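Local coordinates for exopolysaccharide biosynthesis protein (Pantoea stewartii subsp. stewartii DC283, PDB 6TGF) that modifies the glycan of the bacterial exopolysaccharide biofilm, probably as a tailspike-like glycan hydrolase built on a parallel beta-helix, at residues S417-Q422 against S438-G443; D380-Q385 against A413-N418; D79-G84 against A129-D134; K70-R75 against I101-T106. All coordinates share one frame; numbering follows the deposited sequence.

Contact 1: S417-Q422 against S438-G443; sequences SNFNAQ and SLIHNG
S417 and N418 lie beside H441 and N442 where two successive rungs of the parallel beta-helix turn the same corner. The chain bends at N418 in one rung and at N442 in the next, and both residues have positive phi, so the two bends stack one on the other.

Among backbone atoms, one hydrogen bond, N418 N to H441 O at 2.9 Å, joins the two bends. Weaker CA-H...O contacts flank it, from S417 CA to H441 O at 3.1 Å and from G443 CA to F419 O at 3.4 Å.

The polar side chains at the corner look to one neighbouring subunit of the trimer. N418 and N442 hold their amide planes 78° apart, with N418 OD1 at 3.6 Å from N442 ND2. N418 OD1 is instead hydrogen-bonded to K382 of the second subunit, while its ND2 bonds to D384 of the preceding rung; H441 NE2 and N442 ND2 both bond to E415 of that second subunit.

Apolar packing fills the inner side. The ring of F419, which also stacks on W386 of the preceding rung, folds back over the next rung because CG sits between the backbone N and C (chi1 61°). I440 CG2 meets its edge, 3.9 Å from F419 CE1, and G443 CA stands over one face, 3.6 Å from the ring centroid of F419 and only 9° off its normal.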
loop_
_atom_site.group_PDB
_atom_site.type_symbol
_atom_site.label_atom_id
_atom_site.label_comp_id
_atom_site.label_asym_id
_atom_site.label_seq_id
_atom_site.Cartn_x
_atom_site.Cartn_y
_atom_site.Cartn_z
ATOM N N SER B 417 -6.725 -2.319 6.015
ATOM C CA SER B 417 -5.354 -1.768 6.188
ATOM C C SER B 417 -5.371 -0.483 7.026
ATOM O O SER B 417 -6.349 0.284 6.923
ATOM C CB SER B 417 -4.701 -1.543 4.849
ATOM O OG SER B 417 -5.471 -0.657 4.052
ATOM N N ASN B 418 -4.317 -0.277 7.825
ATOM C CA ASN B 418 -4.030 0.980 8.568
ATOM C C ASN B 418 -5.246 1.357 9.421
ATOM O O ASN B 418 -5.762 2.476 9.248
ATOM C CB ASN B 418 -3.631 2.109 7.613
ATOM C CG ASN B 418 -2.436 1.757 6.754
ATOM O OD1 ASN B 418 -1.414 1.300 7.262
ATOM N ND2 ASN B 418 -2.550 1.968 5.453
ATOM N N PHE B 419 -5.681 0.458 10.308
ATOM C CA PHE B 419 -6.877 0.648 11.171
ATOM C C PHE B 419 -6.489 0.543 12.649
ATOM O O PHE B 419 -5.424 -0.016 12.971
ATOM C CB PHE B 419 -7.985 -0.341 10.799
ATOM C CG PHE B 419 -7.648 -1.804 10.950
ATOM C CD1 PHE B 419 -7.117 -2.523 9.891
ATOM C CD2 PHE B 419 -7.894 -2.475 12.138
ATOM C CE1 PHE B 419 -6.818 -3.870 10.025
ATOM C CE2 PHE B 419 -7.595 -3.823 12.269
ATOM C CZ PHE B 419 -7.059 -4.520 11.212
ATOM N N ASN B 420 -7.346 1.087 13.517
ATOM C CA ASN B 420 -7.158 1.107 14.991
ATOM C C ASN B 420 -8.535 1.073 15.667
ATOM O O ASN B 420 -9.278 2.063 15.538
ATOM C CB ASN B 420 -6.314 2.310 15.421
ATOM C CG ASN B 420 -6.094 2.373 16.917
ATOM O OD1 ASN B 420 -6.906 2.941 17.641
ATOM N ND2 ASN B 420 -4.995 1.807 17.389
ATOM N N ALA B 421 -8.858 -0.035 16.345
ATOM C CA ALA B 421 -10.099 -0.232 17.131
ATOM C C ALA B 421 -9.766 -0.158 18.626
ATOM O O ALA B 421 -8.921 -0.958 19.077
ATOM C CB ALA B 421 -10.737 -1.549 16.769
ATOM N N GLN B 422 -10.401 0.768 19.354
ATOM C CA GLN B 422 -10.154 1.031 20.799
ATOM C C GLN B 422 -11.454 0.863 21.595
ATOM O O GLN B 422 -12.483 1.427 21.172
ATOM C CB GLN B 422 -9.615 2.447 21.010
ATOM C CG GLN B 422 -8.262 2.700 20.362
ATOM C CD GLN B 422 -7.111 2.036 21.080
ATOM O OE1 GLN B 422 -7.063 1.976 22.309
ATOM N NE2 GLN B 422 -6.156 1.546 20.308
ATOM N N SER B 438 -8.173 -12.711 0.999
ATOM C CA SER B 438 -8.313 -11.483 1.828
ATOM C C SER B 438 -6.987 -11.132 2.519
ATOM O O SER B 438 -6.134 -12.032 2.653
ATOM C CB SER B 438 -9.433 -11.652 2.815
ATOM O OG SER B 438 -10.678 -11.746 2.137
ATOM N N LEU B 439 -6.826 -9.865 2.929
ATOM C CA LEU B 439 -5.569 -9.315 3.509
ATOM C C LEU B 439 -5.868 -8.377 4.687
ATOM O O LEU B 439 -6.852 -7.613 4.614
ATOM C CB LEU B 439 -4.794 -8.558 2.424
ATOM C CG LEU B 439 -4.312 -9.394 1.238
ATOM C CD1 LEU B 439 -5.312 -9.346 0.093
ATOM C CD2 LEU B 439 -2.948 -8.920 0.761
ATOM N N ILE B 440 -5.021 -8.432 5.721
ATOM C CA ILE B 440 -4.926 -7.429 6.826
ATOM C C ILE B 440 -3.499 -6.867 6.824
ATOM O O ILE B 440 -2.551 -7.675 6.871
ATOM C CB ILE B 440 -5.298 -8.061 8.182
ATOM C CG1 ILE B 440 -6.800 -8.346 8.274
ATOM C CG2 ILE B 440 -4.817 -7.192 9.337
ATOM C CD1 ILE B 440 -7.202 -9.217 9.445
ATOM N N HIS B 441 -3.354 -5.541 6.769
ATOM C CA HIS B 441 -2.046 -4.833 6.752
ATOM C C HIS B 441 -2.029 -3.728 7.813
ATOM O O HIS B 441 -2.755 -2.731 7.640
ATOM C CB HIS B 441 -1.748 -4.270 5.356
ATOM C CG HIS B 441 -0.461 -3.518 5.282
ATOM N ND1 HIS B 441 0.752 -4.147 5.068
ATOM C CD2 HIS B 441 -0.188 -2.202 5.408
ATOM C CE1 HIS B 441 1.715 -3.248 5.055
ATOM N NE2 HIS B 441 1.164 -2.047 5.262
ATOM N N ASN B 442 -1.218 -3.902 8.861
ATOM C CA ASN B 442 -0.859 -2.842 9.839
ATOM C C ASN B 442 -2.127 -2.365 10.558
ATOM O O ASN B 442 -2.574 -1.236 10.281
ATOM C CB ASN B 442 -0.110 -1.695 9.153
ATOM C CG ASN B 442 0.547 -0.739 10.126
ATOM O OD1 ASN B 442 0.492 -0.936 11.338
ATOM N ND2 ASN B 442 1.178 0.300 9.603
ATOM N N GLY B 443 -2.672 -3.200 11.448
ATOM C CA GLY B 443 -3.905 -2.918 12.209
ATOM C C GLY B 443 -3.719 -3.156 13.697
ATOM O O GLY B 443 -3.013 -4.116 14.059
#

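Contact 2: D380-Q385 against A413-N418; sequences DCKIDQ and AIELSN
Pairing of parallel strands joins D380-Q385 to A413-N418 near the middle of the chain; the axes of strands 380-384 and 414-417 approach to 4.7 Å, with 4° between their directions. C381 and I383 alternate as donor and acceptor against A413, E415 and S417, for example I383 N to E415 O, at 3.0 Å. Q385 N carries the ladder to the corner through S417 O.

These are successive rungs of the right-handed parallel beta-helix, and in-register stacking sorts the side chains by face. On the face of C381 and I383, C381 CB meets I414 CD1 at 3.6 Å, and I383 lies alongside L416, both reaching I396. On the other face, D384 OD1 takes two donors: S417 OG approaches on its anti side at 2.6 Å, and N418 ND2 donates to the syn lone pair of that oxygen at 2.9 Å. The carboxylate and the N418 amide are turned 71° apart. In D384, CG anti to the amide nitrogen (chi1 -175°) brings OD1 within reach of both donors.

K382 crosses E415, its CE 3.3 Å from E415 OE2, whereas the E415 carboxylate bonds to H441 and N442 of the third subunit. At the other end, one water donates to both D380 OD1 and A413 O.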
loop_
_atom_site.group_PDB
_atom_site.type_symbol
_atom_site.label_atom_id
_atom_site.label_comp_id
_atom_site.label_asym_id
_atom_site.label_seq_id
_atom_site.Cartn_x
_atom_site.Cartn_y
_atom_site.Cartn_z
ATOM N N ASP B 380 -15.188 -7.624 -3.766
ATOM C CA ASP B 380 -13.955 -6.836 -3.494
ATOM C C ASP B 380 -14.292 -5.744 -2.473
ATOM O O ASP B 380 -15.222 -4.957 -2.739
ATOM C CB ASP B 380 -13.386 -6.249 -4.789
ATOM C CG ASP B 380 -12.036 -5.571 -4.628
ATOM O OD1 ASP B 380 -11.041 -6.293 -4.411
ATOM O OD2 ASP B 380 -11.991 -4.326 -4.718
ATOM N N CYS B 381 -13.576 -5.713 -1.344
ATOM C CA CYS B 381 -13.783 -4.744 -0.234
ATOM C C CYS B 381 -12.431 -4.193 0.229
ATOM O O CYS B 381 -11.634 -4.976 0.780
ATOM C CB CYS B 381 -14.512 -5.399 0.932
ATOM S SG CYS B 381 -14.821 -4.289 2.329
ATOM N N LYS B 382 -12.192 -2.900 -0.004
ATOM C CA LYS B 382 -10.993 -2.161 0.474
ATOM C C LYS B 382 -11.445 -1.131 1.510
ATOM O O LYS B 382 -12.174 -0.197 1.134
ATOM C CB LYS B 382 -10.259 -1.504 -0.700
ATOM C CG LYS B 382 -9.158 -2.355 -1.316
ATOM C CD LYS B 382 -9.130 -2.336 -2.828
ATOM C CE LYS B 382 -8.266 -3.436 -3.404
ATOM N NZ LYS B 382 -8.600 -3.717 -4.819
ATOM N N ILE B 383 -11.043 -1.322 2.770
ATOM C CA ILE B 383 -11.285 -0.362 3.886
ATOM C C ILE B 383 -9.921 0.033 4.463
ATOM O O ILE B 383 -9.337 -0.774 5.205
ATOM C CB ILE B 383 -12.240 -0.955 4.943
ATOM C CG1 ILE B 383 -13.358 -1.780 4.295
ATOM C CG2 ILE B 383 -12.791 0.155 5.829
ATOM C CD1 ILE B 383 -14.388 -2.318 5.264
ATOM N N ASP B 384 -9.433 1.221 4.090
ATOM C CA ASP B 384 -8.115 1.776 4.497
ATOM C C ASP B 384 -8.342 2.952 5.454
ATOM O O ASP B 384 -9.377 3.632 5.315
ATOM C CB ASP B 384 -7.302 2.211 3.275
ATOM C CG ASP B 384 -5.895 2.680 3.607
ATOM O OD1 ASP B 384 -5.150 1.904 4.237
ATOM O OD2 ASP B 384 -5.559 3.824 3.241
ATOM N N GLN B 385 -7.406 3.173 6.384
ATOM C CA GLN B 385 -7.418 4.307 7.348
ATOM C C GLN B 385 -8.809 4.440 7.979
ATOM O O GLN B 385 -9.472 5.460 7.727
ATOM C CB GLN B 385 -7.020 5.608 6.649
ATOM C CG GLN B 385 -5.526 5.742 6.406
ATOM C CD GLN B 385 -5.156 7.171 6.094
ATOM O OE1 GLN B 385 -4.576 7.874 6.920
ATOM N NE2 GLN B 385 -5.514 7.619 4.902
ATOM N N ALA B 413 -11.922 -11.071 -1.548
ATOM C CA ALA B 413 -10.985 -9.936 -1.721
ATOM C C ALA B 413 -11.314 -8.810 -0.732
ATOM O O ALA B 413 -11.511 -7.661 -1.177
ATOM C CB ALA B 413 -11.025 -9.461 -3.153
ATOM N N ILE B 414 -11.367 -9.138 0.563
ATOM C CA ILE B 414 -11.485 -8.151 1.677
ATOM C C ILE B 414 -10.065 -7.699 2.033
ATOM O O ILE B 414 -9.246 -8.570 2.379
ATOM C CB ILE B 414 -12.211 -8.751 2.903
ATOM C CG1 ILE B 414 -13.510 -9.475 2.531
ATOM C CG2 ILE B 414 -12.432 -7.682 3.967
ATOM C CD1 ILE B 414 -14.736 -8.597 2.465
ATOM N N GLU B 415 -9.779 -6.398 1.936
ATOM C CA GLU B 415 -8.454 -5.816 2.280
ATOM C C GLU B 415 -8.647 -4.700 3.315
ATOM O O GLU B 415 -9.014 -3.578 2.915
ATOM C CB GLU B 415 -7.745 -5.314 1.020
ATOM C CG GLU B 415 -6.349 -4.782 1.287
ATOM C CD GLU B 415 -5.517 -4.522 0.044
ATOM O OE1 GLU B 415 -4.284 -4.437 0.175
ATOM O OE2 GLU B 415 -6.104 -4.398 -1.050
ATOM N N LEU B 416 -8.418 -5.015 4.594
ATOM C CA LEU B 416 -8.447 -4.049 5.725
ATOM C C LEU B 416 -7.009 -3.624 6.028
ATOM O O LEU B 416 -6.177 -4.517 6.271
ATOM C CB LEU B 416 -9.087 -4.708 6.950
ATOM C CG LEU B 416 -10.393 -5.461 6.704
ATOM C CD1 LEU B 416 -10.809 -6.218 7.953
ATOM C CD2 LEU B 416 -11.498 -4.517 6.256
ATOM N N SER B 417 -6.725 -2.319 6.015
ATOM C CA SER B 417 -5.354 -1.768 6.188
ATOM C C SER B 417 -5.371 -0.483 7.026
ATOM O O SER B 417 -6.349 0.284 6.923
ATOM C CB SER B 417 -4.701 -1.543 4.849
ATOM O OG SER B 417 -5.471 -0.657 4.052
ATOM N N ASN B 418 -4.317 -0.277 7.825
ATOM C CA ASN B 418 -4.030 0.980 8.568
ATOM C C ASN B 418 -5.246 1.357 9.421
ATOM O O ASN B 418 -5.762 2.476 9.248
ATOM C CB ASN B 418 -3.631 2.109 7.613
ATOM C CG ASN B 418 -2.436 1.757 6.754
ATOM O OD1 ASN B 418 -1.414 1.300 7.262
ATOM N ND2 ASN B 418 -2.550 1.968 5.453
HETATM O O HOH W 1 -9.496 -6.352 -2.125
#

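Contact 3: D79-G84 against A129-D134; sequences DARQPG and AMALED
A type I beta turn, D79 to Q82, in the loop between strands 69-74 and 89-92 of the head-binding region packs A80 and R81 against A129, A131 and E133 of strand 129-134. Q82 N closes the turn onto D79 O. D79 OD1 also accepts from R81 N at 3.3 Å, which makes an Asx turn; this donor comes from above the carboxylate plane, 61° out of it.

The methyl groups form the apolar part. A80 CB stands 4.1 Å from A129 CB and 4.2 Å from A131 CB, so it reaches two alternate residues on one side of the strand. R81 continues the row: its CG lies 3.4 Å from A131 CB, and that methyl also sits near the edge of the guanidinium. W72 of the adjoining strand touches A80, R81 and E133, bringing the turn, the strand and its neighbour together.

At the far end the contact is a salt bridge. The R81 chain bends at its third torsion (chi3 -59°) and crosses E133 at about a right angle, which places NE 3.2 Å from E133 OE2. The guanidinium and carboxylate planes are 26° apart, but the oxygen lies well out of the guanidinium plane, and the salt bridge rests on charge alone. D79 OD2 sits over one face of the same group, 3.4 Å from R81 NH2, again without an N-H aimed at it. Two acids thus share one arginine, and their negative charges should be partly offset by it. The whole is an Asx turn combined with a type I beta turn, packed on one face of the antiparallel sheet of strands 69-74 and 129-134.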
loop_
_atom_site.group_PDB
_atom_site.type_symbol
_atom_site.label_atom_id
_atom_site.label_comp_id
_atom_site.label_asym_id
_atom_site.label_seq_id
_atom_site.Cartn_x
_atom_site.Cartn_y
_atom_site.Cartn_z
ATOM N N ASP B 79 -42.143 44.203 -31.916
ATOM C CA ASP B 79 -41.734 45.301 -30.999
ATOM C C ASP B 79 -43.002 45.808 -30.302
ATOM O O ASP B 79 -43.868 46.373 -30.999
ATOM C CB ASP B 79 -40.996 46.417 -31.746
ATOM C CG ASP B 79 -40.539 47.572 -30.866
ATOM O OD1 ASP B 79 -40.718 47.485 -29.635
ATOM O OD2 ASP B 79 -40.006 48.554 -31.419
ATOM N N ALA B 80 -43.099 45.610 -28.984
ATOM C CA ALA B 80 -44.307 45.862 -28.161
ATOM C C ALA B 80 -44.642 47.360 -28.111
ATOM O O ALA B 80 -45.785 47.686 -27.744
ATOM C CB ALA B 80 -44.107 45.304 -26.773
ATOM N N ARG B 81 -43.688 48.231 -28.456
ATOM C CA ARG B 81 -43.829 49.711 -28.378
ATOM C C ARG B 81 -44.615 50.241 -29.583
ATOM O O ARG B 81 -45.266 51.295 -29.441
ATOM C CB ARG B 81 -42.454 50.385 -28.324
ATOM C CG ARG B 81 -41.535 49.854 -27.233
ATOM C CD ARG B 81 -40.399 50.815 -26.940
ATOM N NE ARG B 81 -39.598 51.072 -28.130
ATOM C CZ ARG B 81 -38.611 50.297 -28.574
ATOM N NH1 ARG B 81 -38.275 49.192 -27.929
ATOM N NH2 ARG B 81 -37.956 50.634 -29.672
ATOM N N GLN B 82 -44.551 49.543 -30.721
ATOM C CA GLN B 82 -45.055 50.031 -32.034
ATOM C C GLN B 82 -46.580 49.965 -32.069
ATOM O O GLN B 82 -47.182 49.130 -31.398
ATOM C CB GLN B 82 -44.428 49.220 -33.169
ATOM C CG GLN B 82 -42.939 49.482 -33.336
ATOM C CD GLN B 82 -42.311 48.658 -34.434
ATOM O OE1 GLN B 82 -42.825 47.614 -34.827
ATOM N NE2 GLN B 82 -41.176 49.120 -34.931
ATOM N N PRO B 83 -47.244 50.854 -32.849
ATOM C CA PRO B 83 -48.705 50.867 -32.964
ATOM C C PRO B 83 -49.317 49.532 -33.420
ATOM O O PRO B 83 -48.854 48.979 -34.400
ATOM C CB PRO B 83 -48.999 51.951 -34.019
ATOM C CG PRO B 83 -47.665 52.232 -34.687
ATOM C CD PRO B 83 -46.619 51.925 -33.639
ATOM N N GLY B 84 -50.341 49.063 -32.698
ATOM C CA GLY B 84 -51.118 47.848 -33.019
ATOM C C GLY B 84 -50.413 46.570 -32.593
ATOM O O GLY B 84 -50.756 45.507 -33.146
ATOM N N ALA B 129 -44.282 39.768 -26.325
ATOM C CA ALA B 129 -43.133 40.691 -26.453
ATOM C C ALA B 129 -43.151 41.643 -25.254
ATOM O O ALA B 129 -44.256 41.953 -24.769
ATOM C CB ALA B 129 -43.214 41.454 -27.751
ATOM N N MET B 130 -41.975 42.081 -24.797
ATOM C CA MET B 130 -41.835 43.036 -23.668
ATOM C C MET B 130 -40.751 44.065 -24.007
ATOM O O MET B 130 -39.657 43.654 -24.443
ATOM C CB MET B 130 -41.473 42.308 -22.370
ATOM C CG MET B 130 -41.608 43.177 -21.133
ATOM S SD MET B 130 -40.967 42.365 -19.649
ATOM C CE MET B 130 -42.412 41.439 -19.135
ATOM N N ALA B 131 -41.063 45.350 -23.813
ATOM C CA ALA B 131 -40.166 46.498 -24.075
ATOM C C ALA B 131 -40.178 47.438 -22.865
ATOM O O ALA B 131 -41.277 47.756 -22.372
ATOM C CB ALA B 131 -40.599 47.209 -25.332
ATOM N N LEU B 132 -38.992 47.850 -22.407
ATOM C CA LEU B 132 -38.808 48.834 -21.310
ATOM C C LEU B 132 -37.960 50.001 -21.825
ATOM O O LEU B 132 -36.845 49.748 -22.323
ATOM C CB LEU B 132 -38.135 48.144 -20.119
ATOM C CG LEU B 132 -37.921 49.012 -18.879
ATOM C CD1 LEU B 132 -39.245 49.456 -18.278
ATOM C CD2 LEU B 132 -37.095 48.269 -17.842
ATOM N N GLU B 133 -38.494 51.224 -21.724
ATOM C CA GLU B 133 -37.758 52.499 -21.932
ATOM C C GLU B 133 -37.654 53.227 -20.589
ATOM O O GLU B 133 -38.550 53.028 -19.744
ATOM C CB GLU B 133 -38.477 53.400 -22.937
ATOM C CG GLU B 133 -38.441 52.888 -24.364
ATOM C CD GLU B 133 -38.962 53.868 -25.402
ATOM O OE1 GLU B 133 -39.680 54.813 -25.017
ATOM O OE2 GLU B 133 -38.646 53.686 -26.596
ATOM N N ASP B 134 -36.607 54.036 -20.410
ATOM C CA ASP B 134 -36.492 55.004 -19.286
ATOM C C ASP B 134 -37.296 56.255 -19.667
ATOM O O ASP B 134 -37.791 56.307 -20.812
ATOM C CB ASP B 134 -35.030 55.301 -18.933
ATOM C CG ASP B 134 -34.245 56.058 -19.993
ATOM O OD1 ASP B 134 -34.814 56.330 -21.069
ATOM O OD2 ASP B 134 -33.066 56.369 -19.730
#

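Contact 4: K70-R75 against I101-T106; sequences KLWIGR and ITQPIT
L71 and I105 form a hydrogen-bonded antiparallel pair, and their backbone bonds head a ladder that a side chain then extends. L71 N to I105 O and I105 N to L71 O are both 2.7 Å. Past this pair the segment 101-106 leaves the sheet at P104, whose preceding peptide bond is cis, and the side chain of Q103 takes over the pairing. Its CG lies beside the backbone N (chi1 -58°) and the chain is extended beyond, which carries the amide to I73. OE1 of Q103 receives I73 N at 2.7 Å in a nearly straight bond (173° at the hydrogen), while its NE2 gives to I73 O at 3.1 Å, within the carbonyl plane and on a lone pair. Bonded to both the N and the O of I73, the amide is held flat and its rotation is fixed; it copies the bonds a further strand residue would make.

Apolar contacts lie on two sides. P104 rests alongside W72, its CB over one face of the indole, offset toward the rim, 3.4 Å from W72 CE2; this is a CH-pi contact with the five-membered ring. P104 CG meets the aliphatic chain of K70 at K70 CD, 3.6 Å away. On the side away from them, L71 CB and I105 CB are 4.0 Å apart.

The contact forms one edge of the four-stranded antiparallel sheet of the head-binding region, where strand 105-107 is outermost within the chain, a beta ladder prolonged by a glutamine side-chain amide.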
loop_
_atom_site.group_PDB
_atom_site.type_symbol
_atom_site.label_atom_id
_atom_site.label_comp_id
_atom_site.label_asym_id
_atom_site.label_seq_id
_atom_site.Cartn_x
_atom_site.Cartn_y
_atom_site.Cartn_z
ATOM N N LYS B 70 -41.224 53.540 -18.923
ATOM C CA LYS B 70 -42.481 53.030 -19.534
ATOM C C LYS B 70 -42.310 51.555 -19.909
ATOM O O LYS B 70 -41.303 51.229 -20.566
ATOM C CB LYS B 70 -42.838 53.857 -20.773
ATOM C CG LYS B 70 -42.812 55.369 -20.586
ATOM C CD LYS B 70 -44.019 56.070 -21.167
ATOM C CE LYS B 70 -43.750 57.507 -21.558
ATOM N NZ LYS B 70 -44.974 58.158 -22.085
ATOM N N LEU B 71 -43.271 50.709 -19.517
ATOM C CA LEU B 71 -43.291 49.246 -19.790
ATOM C C LEU B 71 -44.366 48.940 -20.841
ATOM O O LEU B 71 -45.501 49.436 -20.693
ATOM C CB LEU B 71 -43.557 48.501 -18.477
ATOM C CG LEU B 71 -43.677 46.978 -18.577
ATOM C CD1 LEU B 71 -42.371 46.353 -19.045
ATOM C CD2 LEU B 71 -44.101 46.383 -17.244
ATOM N N TRP B 72 -44.004 48.155 -21.862
ATOM C CA TRP B 72 -44.903 47.664 -22.942
ATOM C C TRP B 72 -44.982 46.135 -22.879
ATOM O O TRP B 72 -43.921 45.498 -22.758
ATOM C CB TRP B 72 -44.401 48.119 -24.318
ATOM C CG TRP B 72 -44.664 49.553 -24.660
ATOM C CD1 TRP B 72 -45.779 50.065 -25.258
ATOM C CD2 TRP B 72 -43.769 50.663 -24.468
ATOM N NE1 TRP B 72 -45.646 51.415 -25.440
ATOM C CE2 TRP B 72 -44.422 51.811 -24.967
ATOM C CE3 TRP B 72 -42.489 50.799 -23.920
ATOM C CZ2 TRP B 72 -43.839 53.075 -24.924
ATOM C CZ3 TRP B 72 -41.911 52.049 -23.884
ATOM C CH2 TRP B 72 -42.578 53.171 -24.379
ATOM N N ILE B 73 -46.195 45.582 -22.961
ATOM C CA ILE B 73 -46.465 44.123 -23.131
ATOM C C ILE B 73 -47.182 43.949 -24.474
ATOM O O ILE B 73 -48.357 44.349 -24.569
ATOM C CB ILE B 73 -47.298 43.557 -21.961
ATOM C CG1 ILE B 73 -46.830 44.078 -20.598
ATOM C CG2 ILE B 73 -47.324 42.036 -22.006
ATOM C CD1 ILE B 73 -45.432 43.654 -20.212
ATOM N N GLY B 74 -46.489 43.396 -25.474
ATOM C CA GLY B 74 -46.985 43.279 -26.860
ATOM C C GLY B 74 -47.084 41.835 -27.318
ATOM O O GLY B 74 -46.660 40.940 -26.560
ATOM N N ARG B 75 -47.624 41.622 -28.522
ATOM C CA ARG B 75 -47.789 40.283 -29.147
ATOM C C ARG B 75 -46.409 39.657 -29.368
ATOM O O ARG B 75 -45.486 40.391 -29.773
ATOM C CB ARG B 75 -48.523 40.389 -30.486
ATOM C CG ARG B 75 -48.956 39.046 -31.059
ATOM C CD ARG B 75 -49.364 39.104 -32.517
ATOM N NE ARG B 75 -49.610 40.464 -32.974
ATOM C CZ ARG B 75 -48.811 41.163 -33.777
ATOM N NH1 ARG B 75 -47.691 40.641 -34.247
ATOM N NH2 ARG B 75 -49.148 42.394 -34.112
ATOM N N ILE B 101 -55.452 47.781 -17.683
ATOM C CA ILE B 101 -54.644 49.034 -17.583
ATOM C C ILE B 101 -54.260 49.480 -18.997
ATOM O O ILE B 101 -54.138 48.612 -19.884
ATOM C CB ILE B 101 -53.425 48.865 -16.645
ATOM C CG1 ILE B 101 -52.615 47.594 -16.912
ATOM C CG2 ILE B 101 -53.861 48.927 -15.189
ATOM C CD1 ILE B 101 -51.615 47.725 -18.020
ATOM N N THR B 102 -54.121 50.794 -19.199
ATOM C CA THR B 102 -53.711 51.429 -20.481
ATOM C C THR B 102 -52.183 51.415 -20.584
ATOM O O THR B 102 -51.523 51.797 -19.597
ATOM C CB THR B 102 -54.249 52.861 -20.596
ATOM O OG1 THR B 102 -54.165 53.469 -19.307
ATOM C CG2 THR B 102 -55.675 52.923 -21.096
ATOM N N GLN B 103 -51.651 50.995 -21.735
ATOM C CA GLN B 103 -50.195 50.970 -22.028
ATOM C C GLN B 103 -49.813 52.265 -22.744
ATOM O O GLN B 103 -50.648 52.871 -23.411
ATOM C CB GLN B 103 -49.851 49.734 -22.857
ATOM C CG GLN B 103 -50.241 48.429 -22.178
ATOM C CD GLN B 103 -49.576 47.236 -22.818
ATOM O OE1 GLN B 103 -48.361 47.204 -23.001
ATOM N NE2 GLN B 103 -50.373 46.239 -23.162
ATOM N N PRO B 104 -48.551 52.740 -22.633
ATOM C CA PRO B 104 -47.515 52.062 -21.851
ATOM C C PRO B 104 -47.726 52.183 -20.336
ATOM O O PRO B 104 -48.314 53.157 -19.905
ATOM C CB PRO B 104 -46.230 52.795 -22.252
ATOM C CG PRO B 104 -46.696 54.183 -22.626
ATOM C CD PRO B 104 -48.059 53.978 -23.256
ATOM N N ILE B 105 -47.239 51.195 -19.580
ATOM C CA ILE B 105 -47.333 51.145 -18.090
ATOM C C ILE B 105 -46.195 51.994 -17.513
ATOM O O ILE B 105 -45.023 51.659 -17.767
ATOM C CB ILE B 105 -47.295 49.693 -17.571
ATOM C CG1 ILE B 105 -48.355 48.827 -18.256
ATOM C CG2 ILE B 105 -47.424 49.660 -16.052
ATOM C CD1 ILE B 105 -48.340 47.375 -17.840
ATOM N N THR B 106 -46.541 53.050 -16.772
ATOM C CA THR B 106 -45.588 53.985 -16.117
ATOM C C THR B 106 -44.942 53.283 -14.918
ATOM O O THR B 106 -45.692 52.793 -14.053
ATOM C CB THR B 106 -46.295 55.278 -15.692
ATOM O OG1 THR B 106 -46.895 55.851 -16.854
ATOM C CG2 THR B 106 -45.364 56.285 -15.055
#

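The contacts fall into two groups at separate places along an elongated chain. Contacts 3 and 4 come first in sequence, with their segments alternating, and lie 7 Å apart between centres in the head-binding region. Strand 69-74 belongs to contact 4 and its sheet neighbour 129-134 to contact 3, joined by backbone bonds such as A129 N to G74 O at 2.7 Å. Contacts 2 and 1 follow, centres 8 Å apart in the beta-helix, and share S417 and N418 on strand 414-422, so three consecutive rungs are linked. About 68 to 74 Å separates the centres of the two groups. An antiparallel N-terminal region thus precedes the parallel, trimer-forming helix, consistent with a tailspike-like architecture.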